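Local coordinates for periplasmic sugar-binding domain protein (Pseudomonas fluorescens Pf-5, PDB 3H75) that probably binds a carbohydrate in the periplasm, as a two-domain alpha/beta member of the bacterial solute-binding protein 2 family, at residues V7-G12 / Q51-L56; F25-A30 / L37-A42; Y65-N70 / V271-D276; K88-N93 / G267-A272; L322-K327 / Y331-G336. One frame throughout, in Å; residues are numbered along the deposited sequence.

Contact 1 of 5, residues V7-G12 / Q51-L56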
# COMPACT_ATOMS: atom_id res chain seq x y z
N VAL A 7 1.70 13.23 14.52
CA VAL A 7 2.59 13.64 13.44
C VAL A 7 2.87 12.37 12.65
O VAL A 7 3.26 11.35 13.23
CB VAL A 7 3.93 14.22 13.96
CG1 VAL A 7 4.89 14.40 12.79
CG2 VAL A 7 3.69 15.56 14.64
N PHE A 8 2.64 12.42 11.35
CA PHE A 8 2.90 11.26 10.51
C PHE A 8 4.03 11.57 9.55
O PHE A 8 4.01 12.59 8.86
CB PHE A 8 1.65 10.86 9.70
CG PHE A 8 1.91 9.78 8.67
CD1 PHE A 8 2.53 8.59 9.03
CD2 PHE A 8 1.54 9.96 7.34
CE1 PHE A 8 2.78 7.59 8.09
CE2 PHE A 8 1.78 8.96 6.39
CZ PHE A 8 2.40 7.78 6.76
N LEU A 9 5.03 10.69 9.54
CA LEU A 9 6.18 10.84 8.64
C LEU A 9 5.88 10.02 7.38
O LEU A 9 6.05 8.80 7.36
CB LEU A 9 7.46 10.35 9.33
CG LEU A 9 7.70 11.00 10.70
CD1 LEU A 9 9.02 10.49 11.28
CD2 LEU A 9 7.73 12.53 10.57
N ASN A 10 5.41 10.72 6.35
CA ASN A 10 5.05 10.14 5.06
C ASN A 10 6.33 9.94 4.24
O ASN A 10 7.08 10.89 4.02
CB ASN A 10 4.09 11.11 4.35
CG ASN A 10 3.40 10.48 3.17
OD1 ASN A 10 4.04 9.88 2.31
ND2 ASN A 10 2.07 10.62 3.11
N PRO A 11 6.60 8.71 3.78
CA PRO A 11 7.82 8.46 3.00
C PRO A 11 7.82 8.91 1.54
O PRO A 11 8.88 9.03 0.92
CB PRO A 11 8.00 6.95 3.12
CG PRO A 11 6.57 6.45 3.15
CD PRO A 11 5.85 7.46 4.03
N GLY A 12 6.64 9.16 0.99
CA GLY A 12 6.58 9.53 -0.42
C GLY A 12 6.80 10.98 -0.78
O GLY A 12 7.18 11.79 0.07
N GLN A 51 15.71 12.50 10.05
CA GLN A 51 16.02 13.84 10.53
C GLN A 51 14.78 14.52 11.11
O GLN A 51 14.87 15.24 12.10
CB GLN A 51 16.62 14.69 9.41
CG GLN A 51 17.47 15.85 9.90
CD GLN A 51 18.61 15.39 10.80
OE1 GLN A 51 19.28 14.41 10.51
NE2 GLN A 51 18.83 16.11 11.89
N GLN A 52 13.63 14.29 10.48
CA GLN A 52 12.38 14.88 10.95
C GLN A 52 12.05 14.35 12.34
O GLN A 52 11.62 15.10 13.21
CB GLN A 52 11.24 14.57 9.98
CG GLN A 52 11.36 15.34 8.67
CD GLN A 52 10.50 14.76 7.57
OE1 GLN A 52 9.99 13.65 7.69
NE2 GLN A 52 10.33 15.51 6.49
N ALA A 53 12.26 13.05 12.55
CA ALA A 53 12.00 12.45 13.86
C ALA A 53 13.04 12.93 14.87
O ALA A 53 12.69 13.33 15.98
CB ALA A 53 12.05 10.92 13.75
N ARG A 54 14.31 12.90 14.49
CA ARG A 54 15.38 13.34 15.38
C ARG A 54 15.11 14.73 15.93
O ARG A 54 15.21 14.96 17.13
CB ARG A 54 16.73 13.32 14.64
CG ARG A 54 17.92 13.68 15.52
CD ARG A 54 19.25 13.50 14.80
NE ARG A 54 19.40 12.16 14.24
CZ ARG A 54 20.55 11.66 13.78
NH1 ARG A 54 21.65 12.39 13.81
NH2 ARG A 54 20.58 10.43 13.29
N GLU A 55 14.75 15.66 15.04
CA GLU A 55 14.48 17.02 15.47
C GLU A 55 13.17 17.17 16.25
O GLU A 55 13.04 18.07 17.07
CB GLU A 55 14.53 17.96 14.25
CG GLU A 55 15.96 18.09 13.70
CD GLU A 55 16.06 18.98 12.47
OE1 GLU A 55 15.48 20.09 12.48
OE2 GLU A 55 16.73 18.57 11.50
N LEU A 56 12.22 16.28 16.00
CA LEU A 56 10.95 16.32 16.73
C LEU A 56 11.19 15.97 18.20
O LEU A 56 10.62 16.59 19.10
CB LEU A 56 9.94 15.32 16.14
CG LEU A 56 8.92 15.81 15.11
CD1 LEU A 56 8.09 14.63 14.63
CD2 LEU A 56 8.02 16.88 15.73
O HOH W 1 8.90 11.49 6.38
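Val7 and Leu56 meet tip to tip, Val7 CG1 lying 3.7 Å from Leu56 CD1. CG1 is the Val7 branch that lies anti to the backbone N (chi1 170°), and it is the branch turned to the helix. Two residues on, Leu9 reaches the same helix with both methyl groups. Its CD1 sits 3.9 Å from Ala53 CB. Its CD2 lies beside Gln52, 3.8 Å from Gln52 OE1, and the two side chains pass side by side, heading opposite ways. The Gln52 chain is extended beyond CG, which carries its amide alongside Leu9 toward the end of the strand. No hydrogen bond joins the segments directly. A water lies within bonding distance of both, 2.8 Å from Gln52 OE1 and 3.0 Å from Asn10 O, with other acceptors in reach. The other end of the amide, Gln52 NE2, is bonded to Tyr41 O. Strand 5-10 is an inner strand of the parallel sheet of a Rossmann-like domain, and helix 46-58 packs on one face of it; segments 7-10 and 51-56 run nearly antiparallel, at 156°. Val7 and Leu9 point to this helix. Phe8, between them, points away and packs on Trp19 and Met26 of helix 17-33, so the two helices lie on opposite faces. At the end of the strand, Asn10 OD1 accepts from Gly12 N at 3.0 Å in an Asx turn, while Asn10 ND2 bonds to Trp19 O.

Contact 2 of 5, residues F25-A30 / L37-A42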
# COMPACT_ATOMS: atom_id res chain seq x y z
N PHE A 25 -6.85 10.76 2.99
CA PHE A 25 -7.78 9.92 3.74
C PHE A 25 -7.57 10.18 5.23
O PHE A 25 -8.54 10.28 5.99
CB PHE A 25 -7.55 8.44 3.42
CG PHE A 25 -8.67 7.54 3.86
CD1 PHE A 25 -9.89 7.55 3.20
CD2 PHE A 25 -8.52 6.69 4.95
CE1 PHE A 25 -10.95 6.73 3.62
CE2 PHE A 25 -9.57 5.86 5.38
CZ PHE A 25 -10.79 5.89 4.71
N MSE A 26 -6.31 10.30 5.65
CA MSE A 26 -6.00 10.56 7.05
C MSE A 26 -6.55 11.92 7.48
O MSE A 26 -7.09 12.06 8.57
CB MSE A 26 -4.49 10.56 7.29
CG MSE A 26 -3.83 9.21 7.22
SE MSE A 26 -1.92 9.36 7.58
CE MSE A 26 -2.00 9.66 9.49
N GLN A 27 -6.39 12.93 6.62
CA GLN A 27 -6.86 14.26 6.96
C GLN A 27 -8.37 14.27 7.15
O GLN A 27 -8.89 14.97 8.02
CB GLN A 27 -6.43 15.26 5.88
CG GLN A 27 -4.92 15.34 5.74
CD GLN A 27 -4.46 16.45 4.82
OE1 GLN A 27 -4.98 16.61 3.72
NE2 GLN A 27 -3.48 17.21 5.27
N ALA A 28 -9.08 13.48 6.34
CA ALA A 28 -10.52 13.40 6.47
C ALA A 28 -10.83 12.80 7.84
O ALA A 28 -11.72 13.26 8.55
CB ALA A 28 -11.10 12.52 5.37
N ALA A 29 -10.07 11.78 8.22
CA ALA A 29 -10.25 11.13 9.51
C ALA A 29 -9.91 12.08 10.66
O ALA A 29 -10.62 12.12 11.66
CB ALA A 29 -9.40 9.87 9.60
N ALA A 30 -8.84 12.84 10.50
CA ALA A 30 -8.42 13.79 11.53
C ALA A 30 -9.49 14.85 11.78
O ALA A 30 -9.76 15.20 12.93
CB ALA A 30 -7.11 14.47 11.12
N LEU A 37 -3.55 16.82 13.32
CA LEU A 37 -2.61 16.04 12.50
C LEU A 37 -1.67 16.87 11.65
O LEU A 37 -2.07 17.84 11.00
CB LEU A 37 -3.39 15.10 11.58
CG LEU A 37 -2.63 14.40 10.46
CD1 LEU A 37 -1.70 13.32 11.02
CD2 LEU A 37 -3.63 13.78 9.49
N ARG A 38 -0.41 16.46 11.64
CA ARG A 38 0.61 17.11 10.84
C ARG A 38 1.31 16.01 10.05
O ARG A 38 1.73 15.00 10.62
CB ARG A 38 1.60 17.86 11.73
CG ARG A 38 0.97 19.03 12.47
CD ARG A 38 1.99 19.73 13.35
NE ARG A 38 3.28 19.84 12.69
CZ ARG A 38 3.47 20.35 11.48
NH1 ARG A 38 2.44 20.82 10.78
NH2 ARG A 38 4.68 20.38 10.95
N ILE A 39 1.42 16.20 8.74
CA ILE A 39 2.06 15.22 7.88
C ILE A 39 3.32 15.81 7.28
O ILE A 39 3.28 16.86 6.63
CB ILE A 39 1.12 14.78 6.74
CG1 ILE A 39 -0.11 14.07 7.33
CG2 ILE A 39 1.86 13.85 5.78
CD1 ILE A 39 -1.17 13.70 6.30
N LEU A 40 4.45 15.14 7.51
CA LEU A 40 5.73 15.58 6.98
C LEU A 40 6.18 14.61 5.89
O LEU A 40 6.35 13.42 6.14
CB LEU A 40 6.79 15.60 8.09
CG LEU A 40 6.47 16.41 9.34
CD1 LEU A 40 7.64 16.30 10.32
CD2 LEU A 40 6.22 17.86 8.97
N TYR A 41 6.36 15.12 4.67
CA TYR A 41 6.80 14.30 3.55
C TYR A 41 8.32 14.16 3.49
O TYR A 41 9.04 15.14 3.68
CB TYR A 41 6.30 14.89 2.23
CG TYR A 41 4.85 14.60 1.92
CD1 TYR A 41 4.47 13.40 1.34
CD2 TYR A 41 3.86 15.54 2.23
CE1 TYR A 41 3.14 13.13 1.05
CE2 TYR A 41 2.52 15.28 1.94
CZ TYR A 41 2.17 14.07 1.35
OH TYR A 41 0.85 13.81 1.04
N ALA A 42 8.80 12.96 3.21
CA ALA A 42 10.24 12.73 3.10
C ALA A 42 10.72 13.06 1.70
O ALA A 42 11.92 13.22 1.47
CB ALA A 42 10.56 11.28 3.42
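Helix 25-30 runs nearly antiparallel to strand 37-41, at 164° with the axes 9.5 Å apart, and the backbones come nearest where Ala30 faces Leu37. Leu37 carries most of the contact. Its CB lies 3.8 Å from Ala30 CB. Its CG is anti to the backbone N (chi1 168°), which turns CD2 to the helix and leaves CD1 to branch off toward Met26. CD2 settles against the helix backbone, 4.0 Å from Met26 O and 3.9 Å from Ala30 CB. CD1 meets the methyl end of Met26, a selenomethionine, with Met26 CE 4.0 Å away. The two side chains lie roughly perpendicular. Met26 bends at chi3 (74°), and this turn brings CE back to Leu37. Ile39 adds a second touch, its CD1 4.1 Å from CG of Gln27, which lies at the edge of the contact. The contact is apolar, and no hydrogen bond crosses it. It belongs to the right-handed beta-alpha-beta unit of strand 5-10, helix 17-33 and strand 36-41. Strand 36-41 is the outermost strand on its side of the sheet and pairs with strand 5-10. Met26 also touches Phe8 of that inner strand, and Phe25 turns to Trp268 of helix 265-277.

Contact 3 of 5, residues Y65-N70 / V271-D276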
# COMPACT_ATOMS: atom_id res chain seq x y z
N TYR A 65 1.40 11.55 19.60
CA TYR A 65 1.79 10.37 18.82
C TYR A 65 2.66 10.71 17.62
O TYR A 65 2.49 11.77 17.00
CB TYR A 65 0.54 9.65 18.30
CG TYR A 65 -0.41 9.17 19.36
CD1 TYR A 65 -0.28 7.90 19.92
CD2 TYR A 65 -1.43 10.00 19.83
CE1 TYR A 65 -1.14 7.46 20.92
CE2 TYR A 65 -2.30 9.57 20.83
CZ TYR A 65 -2.15 8.30 21.37
OH TYR A 65 -2.99 7.89 22.38
N LEU A 66 3.56 9.80 17.29
CA LEU A 66 4.44 9.92 16.14
C LEU A 66 4.17 8.64 15.34
O LEU A 66 4.38 7.54 15.84
CB LEU A 66 5.92 9.95 16.58
CG LEU A 66 7.00 10.61 15.72
CD1 LEU A 66 8.22 9.68 15.66
CD2 LEU A 66 6.50 10.93 14.32
N MSE A 67 3.66 8.80 14.12
CA MSE A 67 3.35 7.67 13.27
C MSE A 67 4.37 7.59 12.14
O MSE A 67 4.73 8.61 11.55
CB MSE A 67 1.96 7.81 12.68
CG MSE A 67 1.45 6.56 11.99
SE MSE A 67 -0.30 6.89 11.24
CE MSE A 67 -1.19 7.68 12.73
N LEU A 68 4.85 6.39 11.84
CA LEU A 68 5.84 6.23 10.79
C LEU A 68 5.71 4.88 10.12
O LEU A 68 5.18 3.93 10.72
CB LEU A 68 7.26 6.37 11.35
CG LEU A 68 7.62 5.38 12.47
CD1 LEU A 68 9.10 5.00 12.37
CD2 LEU A 68 7.30 6.00 13.83
N VAL A 69 6.19 4.79 8.89
CA VAL A 69 6.15 3.54 8.14
C VAL A 69 7.38 2.73 8.52
O VAL A 69 8.46 3.28 8.71
CB VAL A 69 6.17 3.82 6.62
CG1 VAL A 69 6.19 2.51 5.86
CG2 VAL A 69 4.94 4.65 6.24
N ASN A 70 7.21 1.42 8.64
CA ASN A 70 8.33 0.58 9.03
C ASN A 70 9.29 0.32 7.87
O ASN A 70 8.88 0.20 6.71
CB ASN A 70 7.82 -0.75 9.59
CG ASN A 70 8.81 -1.41 10.52
OD1 ASN A 70 9.87 -0.84 10.81
ND2 ASN A 70 8.48 -2.60 11.01
N VAL A 271 -8.14 6.28 13.87
CA VAL A 271 -9.29 5.88 14.69
C VAL A 271 -8.73 5.15 15.91
O VAL A 271 -9.16 5.39 17.04
CB VAL A 271 -10.23 4.92 13.94
CG1 VAL A 271 -11.29 4.37 14.90
CG2 VAL A 271 -10.90 5.63 12.77
N ALA A 272 -7.76 4.27 15.67
CA ALA A 272 -7.15 3.51 16.75
C ALA A 272 -6.41 4.42 17.74
O ALA A 272 -6.52 4.23 18.96
CB ALA A 272 -6.18 2.47 16.19
N LEU A 273 -5.67 5.40 17.23
CA LEU A 273 -4.94 6.31 18.10
C LEU A 273 -5.91 7.20 18.86
O LEU A 273 -5.69 7.51 20.03
CB LEU A 273 -3.95 7.16 17.30
CG LEU A 273 -2.81 6.35 16.68
CD1 LEU A 273 -1.83 7.29 15.99
CD2 LEU A 273 -2.11 5.53 17.75
N HIS A 274 -6.98 7.62 18.19
CA HIS A 274 -8.00 8.45 18.82
C HIS A 274 -8.54 7.70 20.03
O HIS A 274 -8.70 8.27 21.11
CB HIS A 274 -9.12 8.72 17.81
CG HIS A 274 -10.39 9.24 18.42
ND1 HIS A 274 -11.31 8.42 19.04
CD2 HIS A 274 -10.90 10.49 18.49
CE1 HIS A 274 -12.33 9.14 19.46
NE2 HIS A 274 -12.10 10.40 19.14
N ASP A 275 -8.81 6.41 19.85
CA ASP A 275 -9.33 5.59 20.94
C ASP A 275 -8.29 5.33 22.01
O ASP A 275 -8.61 5.29 23.20
CB ASP A 275 -9.88 4.28 20.39
CG ASP A 275 -11.20 4.46 19.66
OD1 ASP A 275 -11.69 5.61 19.60
OD2 ASP A 275 -11.76 3.46 19.16
N ASP A 276 -7.03 5.17 21.62
CA ASP A 276 -5.98 4.93 22.60
C ASP A 276 -5.89 6.12 23.56
O ASP A 276 -5.71 5.94 24.77
CB ASP A 276 -4.62 4.74 21.93
CG ASP A 276 -3.50 4.56 22.94
OD1 ASP A 276 -3.43 3.48 23.56
OD2 ASP A 276 -2.71 5.50 23.14
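Tyr65 and Leu273 lie alongside each other, the tyrosine reaching out from the strand and the leucine back from the helix. Leu273 CD2 lies 3.7 Å from Tyr65 CD1 and sits obliquely to the ring. Leu273 CD1 turns to the selenomethionine Met67, whose CE is modelled 3.3 Å away, closer than carbons usually pack, so the exact fit is doubtful. Met67 bends at chi3 (-49°) and crosses the leucine at a slant. At the far end of its ring, Tyr65 OH donates a short hydrogen bond of 2.5 Å to Asp276 OD2. That oxygen lies in the ring plane at the edge and uses its anti lone pair, while the ring and carboxylate planes are 75° apart. Asp276 OD2 also forms a salt bridge with Lys88, so one buried oxygen serves two partners. A phenylalanine at Tyr65 would lack the hydroxyl and would probably leave Asp276 OD2 without this buried donor beside its salt bridge to Lys88. Strand 65-69 is an inner strand of the parallel sheet, between strands 5-10 and 88-93. Helix segment 271-276, part of helix 265-277, runs nearly antiparallel to it at 158°, beside helix 17-33, whose Met26 touches Met67 and whose Leu33 touches Val271.

Contact 4 of 5, residues K88-N93 / G267-A272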
# COMPACT_ATOMS: atom_id res chain seq x y z
N LYS A 88 4.29 8.73 22.10
CA LYS A 88 3.85 7.37 21.81
C LYS A 88 4.09 7.13 20.32
O LYS A 88 3.79 7.99 19.50
CB LYS A 88 2.37 7.21 22.15
CG LYS A 88 2.05 7.30 23.64
CD LYS A 88 0.55 7.21 23.89
CE LYS A 88 0.23 7.21 25.38
NZ LYS A 88 -1.23 7.03 25.61
N LEU A 89 4.63 5.96 19.99
CA LEU A 89 4.91 5.64 18.59
C LEU A 89 3.93 4.64 18.00
O LEU A 89 3.45 3.74 18.69
CB LEU A 89 6.31 5.05 18.45
CG LEU A 89 7.51 5.87 18.93
CD1 LEU A 89 8.78 5.09 18.66
CD2 LEU A 89 7.54 7.21 18.23
N PHE A 90 3.66 4.80 16.71
CA PHE A 90 2.77 3.89 16.01
C PHE A 90 3.43 3.57 14.67
O PHE A 90 3.65 4.46 13.85
CB PHE A 90 1.40 4.53 15.78
CG PHE A 90 0.31 3.53 15.57
CD1 PHE A 90 0.01 2.60 16.56
CD2 PHE A 90 -0.40 3.49 14.38
CE1 PHE A 90 -0.98 1.64 16.37
CE2 PHE A 90 -1.40 2.54 14.17
CZ PHE A 90 -1.69 1.61 15.17
N ILE A 91 3.76 2.30 14.49
CA ILE A 91 4.43 1.80 13.28
C ILE A 91 3.40 1.22 12.33
O ILE A 91 2.62 0.34 12.70
CB ILE A 91 5.44 0.70 13.65
CG1 ILE A 91 6.39 1.20 14.73
CG2 ILE A 91 6.20 0.25 12.41
CD1 ILE A 91 7.19 2.42 14.34
N VAL A 92 3.39 1.69 11.08
CA VAL A 92 2.40 1.19 10.14
C VAL A 92 2.90 0.56 8.86
O VAL A 92 4.08 0.66 8.51
CB VAL A 92 1.41 2.32 9.75
CG1 VAL A 92 0.69 2.83 10.98
CG2 VAL A 92 2.15 3.45 9.05
N ASN A 93 1.96 -0.10 8.18
CA ASN A 93 2.15 -0.77 6.89
C ASN A 93 2.87 -2.12 6.88
O ASN A 93 2.51 -3.00 6.10
CB ASN A 93 2.79 0.20 5.90
CG ASN A 93 1.84 1.32 5.49
OD1 ASN A 93 0.76 1.48 6.07
ND2 ASN A 93 2.23 2.09 4.49
N GLY A 267 -6.04 6.22 7.85
CA GLY A 267 -7.28 6.67 8.46
C GLY A 267 -7.69 5.77 9.60
O GLY A 267 -8.10 6.23 10.67
N TRP A 268 -7.59 4.46 9.38
CA TRP A 268 -7.95 3.49 10.41
C TRP A 268 -7.00 3.66 11.59
O TRP A 268 -7.39 3.51 12.74
CB TRP A 268 -7.84 2.07 9.87
CG TRP A 268 -8.55 1.81 8.57
CD1 TRP A 268 -8.15 0.94 7.60
CD2 TRP A 268 -9.78 2.40 8.12
NE1 TRP A 268 -9.06 0.94 6.56
CE2 TRP A 268 -10.06 1.83 6.85
CE3 TRP A 268 -10.66 3.34 8.65
CZ2 TRP A 268 -11.20 2.18 6.11
CZ3 TRP A 268 -11.80 3.69 7.91
CH2 TRP A 268 -12.05 3.11 6.66
N ALA A 269 -5.74 3.95 11.29
CA ALA A 269 -4.73 4.14 12.33
C ALA A 269 -5.13 5.29 13.24
O ALA A 269 -4.96 5.22 14.45
CB ALA A 269 -3.36 4.41 11.70
N LEU A 270 -5.67 6.36 12.65
CA LEU A 270 -6.07 7.51 13.46
C LEU A 270 -7.27 7.17 14.34
O LEU A 270 -7.41 7.71 15.45
CB LEU A 270 -6.35 8.73 12.58
CG LEU A 270 -5.08 9.29 11.93
CD1 LEU A 270 -5.40 10.48 11.06
CD2 LEU A 270 -4.09 9.70 13.01
N VAL A 271 -8.14 6.28 13.87
CA VAL A 271 -9.29 5.88 14.69
C VAL A 271 -8.73 5.15 15.91
O VAL A 271 -9.16 5.39 17.04
CB VAL A 271 -10.23 4.92 13.94
CG1 VAL A 271 -11.29 4.37 14.90
CG2 VAL A 271 -10.90 5.63 12.77
N ALA A 272 -7.76 4.27 15.67
CA ALA A 272 -7.15 3.51 16.75
C ALA A 272 -6.41 4.42 17.74
O ALA A 272 -6.52 4.23 18.96
CB ALA A 272 -6.18 2.47 16.19
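Phe90 and Ala269 make the main apolar contact, with Phe90 CE2 3.7 Å from Ala269 CB. The methyl group approaches the ring obliquely along its CD2-CE2 side, and Phe90 CD2 is 4.1 Å from the same CB. Phe90 has CG anti to the backbone N (chi1 -157°), which swings the ring out to the helix. Val92, two residues on and pointing the same way, adds a looser touch, its CG1 4.4 Å from Ala269 CB. One alanine methyl thus meets both strand side chains. Ala272, one turn further along the helix, also points to the strand, and its CB is 4.7 Å from Phe90 CZ.

Polar bonds run within the elements or to other parts of the fold, and none crosses between the segments. On the strand, Asn93 OD1 bonds to Tyr22 OH of helix 17-33, and Lys88 NZ makes a salt bridge with Asp276, further along helix 265-277.

Aromatic contacts lie to the other side of the helix, where Trp268 stacks on Phe335 and meets Phe25 edge-to-face. Met118 of strand 115-119 touches Phe90, Ala269 and Ala272 and so adds to the apolar layer between helix 265-277 and the parallel sheet. Between these segments the join is small, at 107 Å², and without directional bonds. Apolar burial, rather than hydrogen bonding, therefore holds them together, with the small Ala269 letting the helix come near the bulky Phe90.

Contact 5 of 5, residues L322-K327 / Y331-G336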
# COMPACT_ATOMS: atom_id res chain seq x y z
N LEU A 322 -16.73 4.94 13.86
CA LEU A 322 -15.91 3.74 13.96
C LEU A 322 -15.27 3.64 15.34
O LEU A 322 -14.80 2.57 15.74
CB LEU A 322 -14.82 3.74 12.89
CG LEU A 322 -15.33 3.65 11.45
CD1 LEU A 322 -14.15 3.73 10.49
CD2 LEU A 322 -16.08 2.34 11.25
N SER A 323 -15.24 4.75 16.06
CA SER A 323 -14.65 4.77 17.40
C SER A 323 -15.39 3.80 18.31
O SER A 323 -16.60 3.63 18.21
CB SER A 323 -14.73 6.18 17.99
OG SER A 323 -14.27 6.18 19.33
N ALA A 324 -14.64 3.15 19.19
CA ALA A 324 -15.23 2.19 20.12
C ALA A 324 -15.89 2.93 21.29
O ALA A 324 -16.48 2.30 22.16
CB ALA A 324 -14.15 1.25 20.64
N GLN A 325 -15.80 4.25 21.28
CA GLN A 325 -16.39 5.07 22.34
C GLN A 325 -17.90 4.88 22.41
O GLN A 325 -18.61 5.08 21.41
CB GLN A 325 -16.07 6.55 22.11
CG GLN A 325 -16.57 7.47 23.22
CD GLN A 325 -16.46 8.93 22.84
OE1 GLN A 325 -17.14 9.40 21.93
NE2 GLN A 325 -15.61 9.66 23.55
N GLY A 326 -18.39 4.51 23.58
CA GLY A 326 -19.82 4.31 23.78
C GLY A 326 -20.35 3.10 23.02
O GLY A 326 -21.56 2.95 22.85
N LYS A 327 -19.43 2.25 22.57
CA LYS A 327 -19.79 1.06 21.82
C LYS A 327 -20.01 -0.15 22.72
O LYS A 327 -19.28 -0.35 23.70
CB LYS A 327 -18.68 0.71 20.82
CG LYS A 327 -19.11 0.73 19.37
CD LYS A 327 -19.41 2.15 18.92
CE LYS A 327 -19.75 2.18 17.44
NZ LYS A 327 -20.02 3.57 16.99
N TYR A 331 -17.75 -5.37 19.75
CA TYR A 331 -17.55 -4.41 18.67
C TYR A 331 -16.10 -4.54 18.26
O TYR A 331 -15.20 -4.39 19.09
CB TYR A 331 -17.79 -2.97 19.12
CG TYR A 331 -17.42 -1.95 18.04
CD1 TYR A 331 -18.29 -1.66 17.00
CD2 TYR A 331 -16.17 -1.33 18.04
CE1 TYR A 331 -17.94 -0.77 15.98
CE2 TYR A 331 -15.80 -0.44 17.03
CZ TYR A 331 -16.69 -0.17 16.00
OH TYR A 331 -16.34 0.70 15.00
N ARG A 332 -15.89 -4.84 16.99
CA ARG A 332 -14.55 -4.95 16.45
C ARG A 332 -14.56 -3.94 15.32
O ARG A 332 -15.58 -3.76 14.66
CB ARG A 332 -14.28 -6.36 15.92
CG ARG A 332 -14.31 -7.44 16.99
CD ARG A 332 -13.59 -8.70 16.51
NE ARG A 332 -13.58 -9.77 17.52
CZ ARG A 332 -13.17 -9.61 18.78
NH1 ARG A 332 -12.74 -8.43 19.19
NH2 ARG A 332 -13.19 -10.64 19.61
N TYR A 333 -13.44 -3.26 15.10
CA TYR A 333 -13.37 -2.28 14.04
C TYR A 333 -13.65 -2.94 12.70
O TYR A 333 -13.03 -3.95 12.35
CB TYR A 333 -11.98 -1.64 14.00
CG TYR A 333 -11.61 -0.88 15.25
CD1 TYR A 333 -12.37 0.20 15.69
CD2 TYR A 333 -10.46 -1.21 15.97
CE1 TYR A 333 -11.99 0.94 16.80
CE2 TYR A 333 -10.08 -0.48 17.09
CZ TYR A 333 -10.84 0.60 17.50
OH TYR A 333 -10.44 1.34 18.58
N PRO A 334 -14.61 -2.39 11.93
CA PRO A 334 -14.95 -2.96 10.62
C PRO A 334 -14.13 -2.32 9.50
O PRO A 334 -14.63 -2.13 8.39
CB PRO A 334 -16.44 -2.63 10.50
CG PRO A 334 -16.50 -1.27 11.12
CD PRO A 334 -15.63 -1.42 12.36
N PHE A 335 -12.87 -2.00 9.79
CA PHE A 335 -11.99 -1.38 8.81
C PHE A 335 -11.93 -2.14 7.49
O PHE A 335 -11.63 -3.33 7.46
CB PHE A 335 -10.56 -1.25 9.37
CG PHE A 335 -10.46 -0.44 10.63
CD1 PHE A 335 -11.21 0.73 10.80
CD2 PHE A 335 -9.57 -0.81 11.63
CE1 PHE A 335 -11.07 1.51 11.95
CE2 PHE A 335 -9.42 -0.04 12.78
CZ PHE A 335 -10.17 1.12 12.94
N GLY A 336 -12.20 -1.44 6.40
CA GLY A 336 -12.17 -2.07 5.10
C GLY A 336 -12.62 -1.14 3.99
O GLY A 336 -13.19 -0.08 4.24
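An irregular loop near the C-terminus, between helices 319-322 and 338-341, doubles back here and is joined by Tyr331 and the backbone of Leu322. Tyr331 OH donates a short hydrogen bond of 2.5 Å to Leu322 O. It comes from above the carbonyl plane, 37° out of it, and well off the line of the C=O bond. Leu322 O also faces the edge of the Tyr333 ring, near its plane and 3.4 Å from Tyr333 CD1. Lys327 lies over one face of Tyr331. Its CG is 3.6 Å from the ring centroid, a CH-pi contact. A bend at chi2 (69°) runs the rest of the chain along the ring, with Lys327 CE 3.8 Å from Tyr331 CE1, and lets NZ bond to Gly321 O. A type II beta turn from Ala324 to Lys327 begins the fold-back, with Lys327 N bonded to Ala324 O at 3.0 Å. An ST turn overlaps its start, with Ser323 OG accepting from Gln325 N. A leucine at Tyr331 would probably leave Leu322 O without its hydroxyl donor and the Lys327 chain without a flat ring to lie on. Beyond the tyrosines, Leu322 parts its methyl groups. CD2 lies 3.6 Å from Pro334 CG, and CD1 meets the edge of the Phe335 ring, 4.1 Å from Phe335 CE1. The loop packs against helix 265-277. Asp275 of that helix bonds to Ser323 OG, Ala324 N and Tyr333 OH, and its Trp268 stacks on Phe335.

How the contacts relate
Contacts 1 to 4 all reach one parallel sheet, in one of the two alpha/beta domains. Contacts 1 and 2 use its neighbouring strands 5-10 and 36-41, with centres 12 Å apart. Along the chain, contact 2 falls between the two segments of contact 1. Contacts 3 and 4 use neighbouring strands 65-69 and 88-93. They share Val271 and Ala272 of helix 265-277, and their centres are only 3 Å apart. This helix returns to the domain after some 170 to 200 residues, so distant parts of the chain complete it together. Contact 5 comes last and touches contacts 3 and 4 through the far side of that helix. It lies about 28 Å from contact 1, centre to centre.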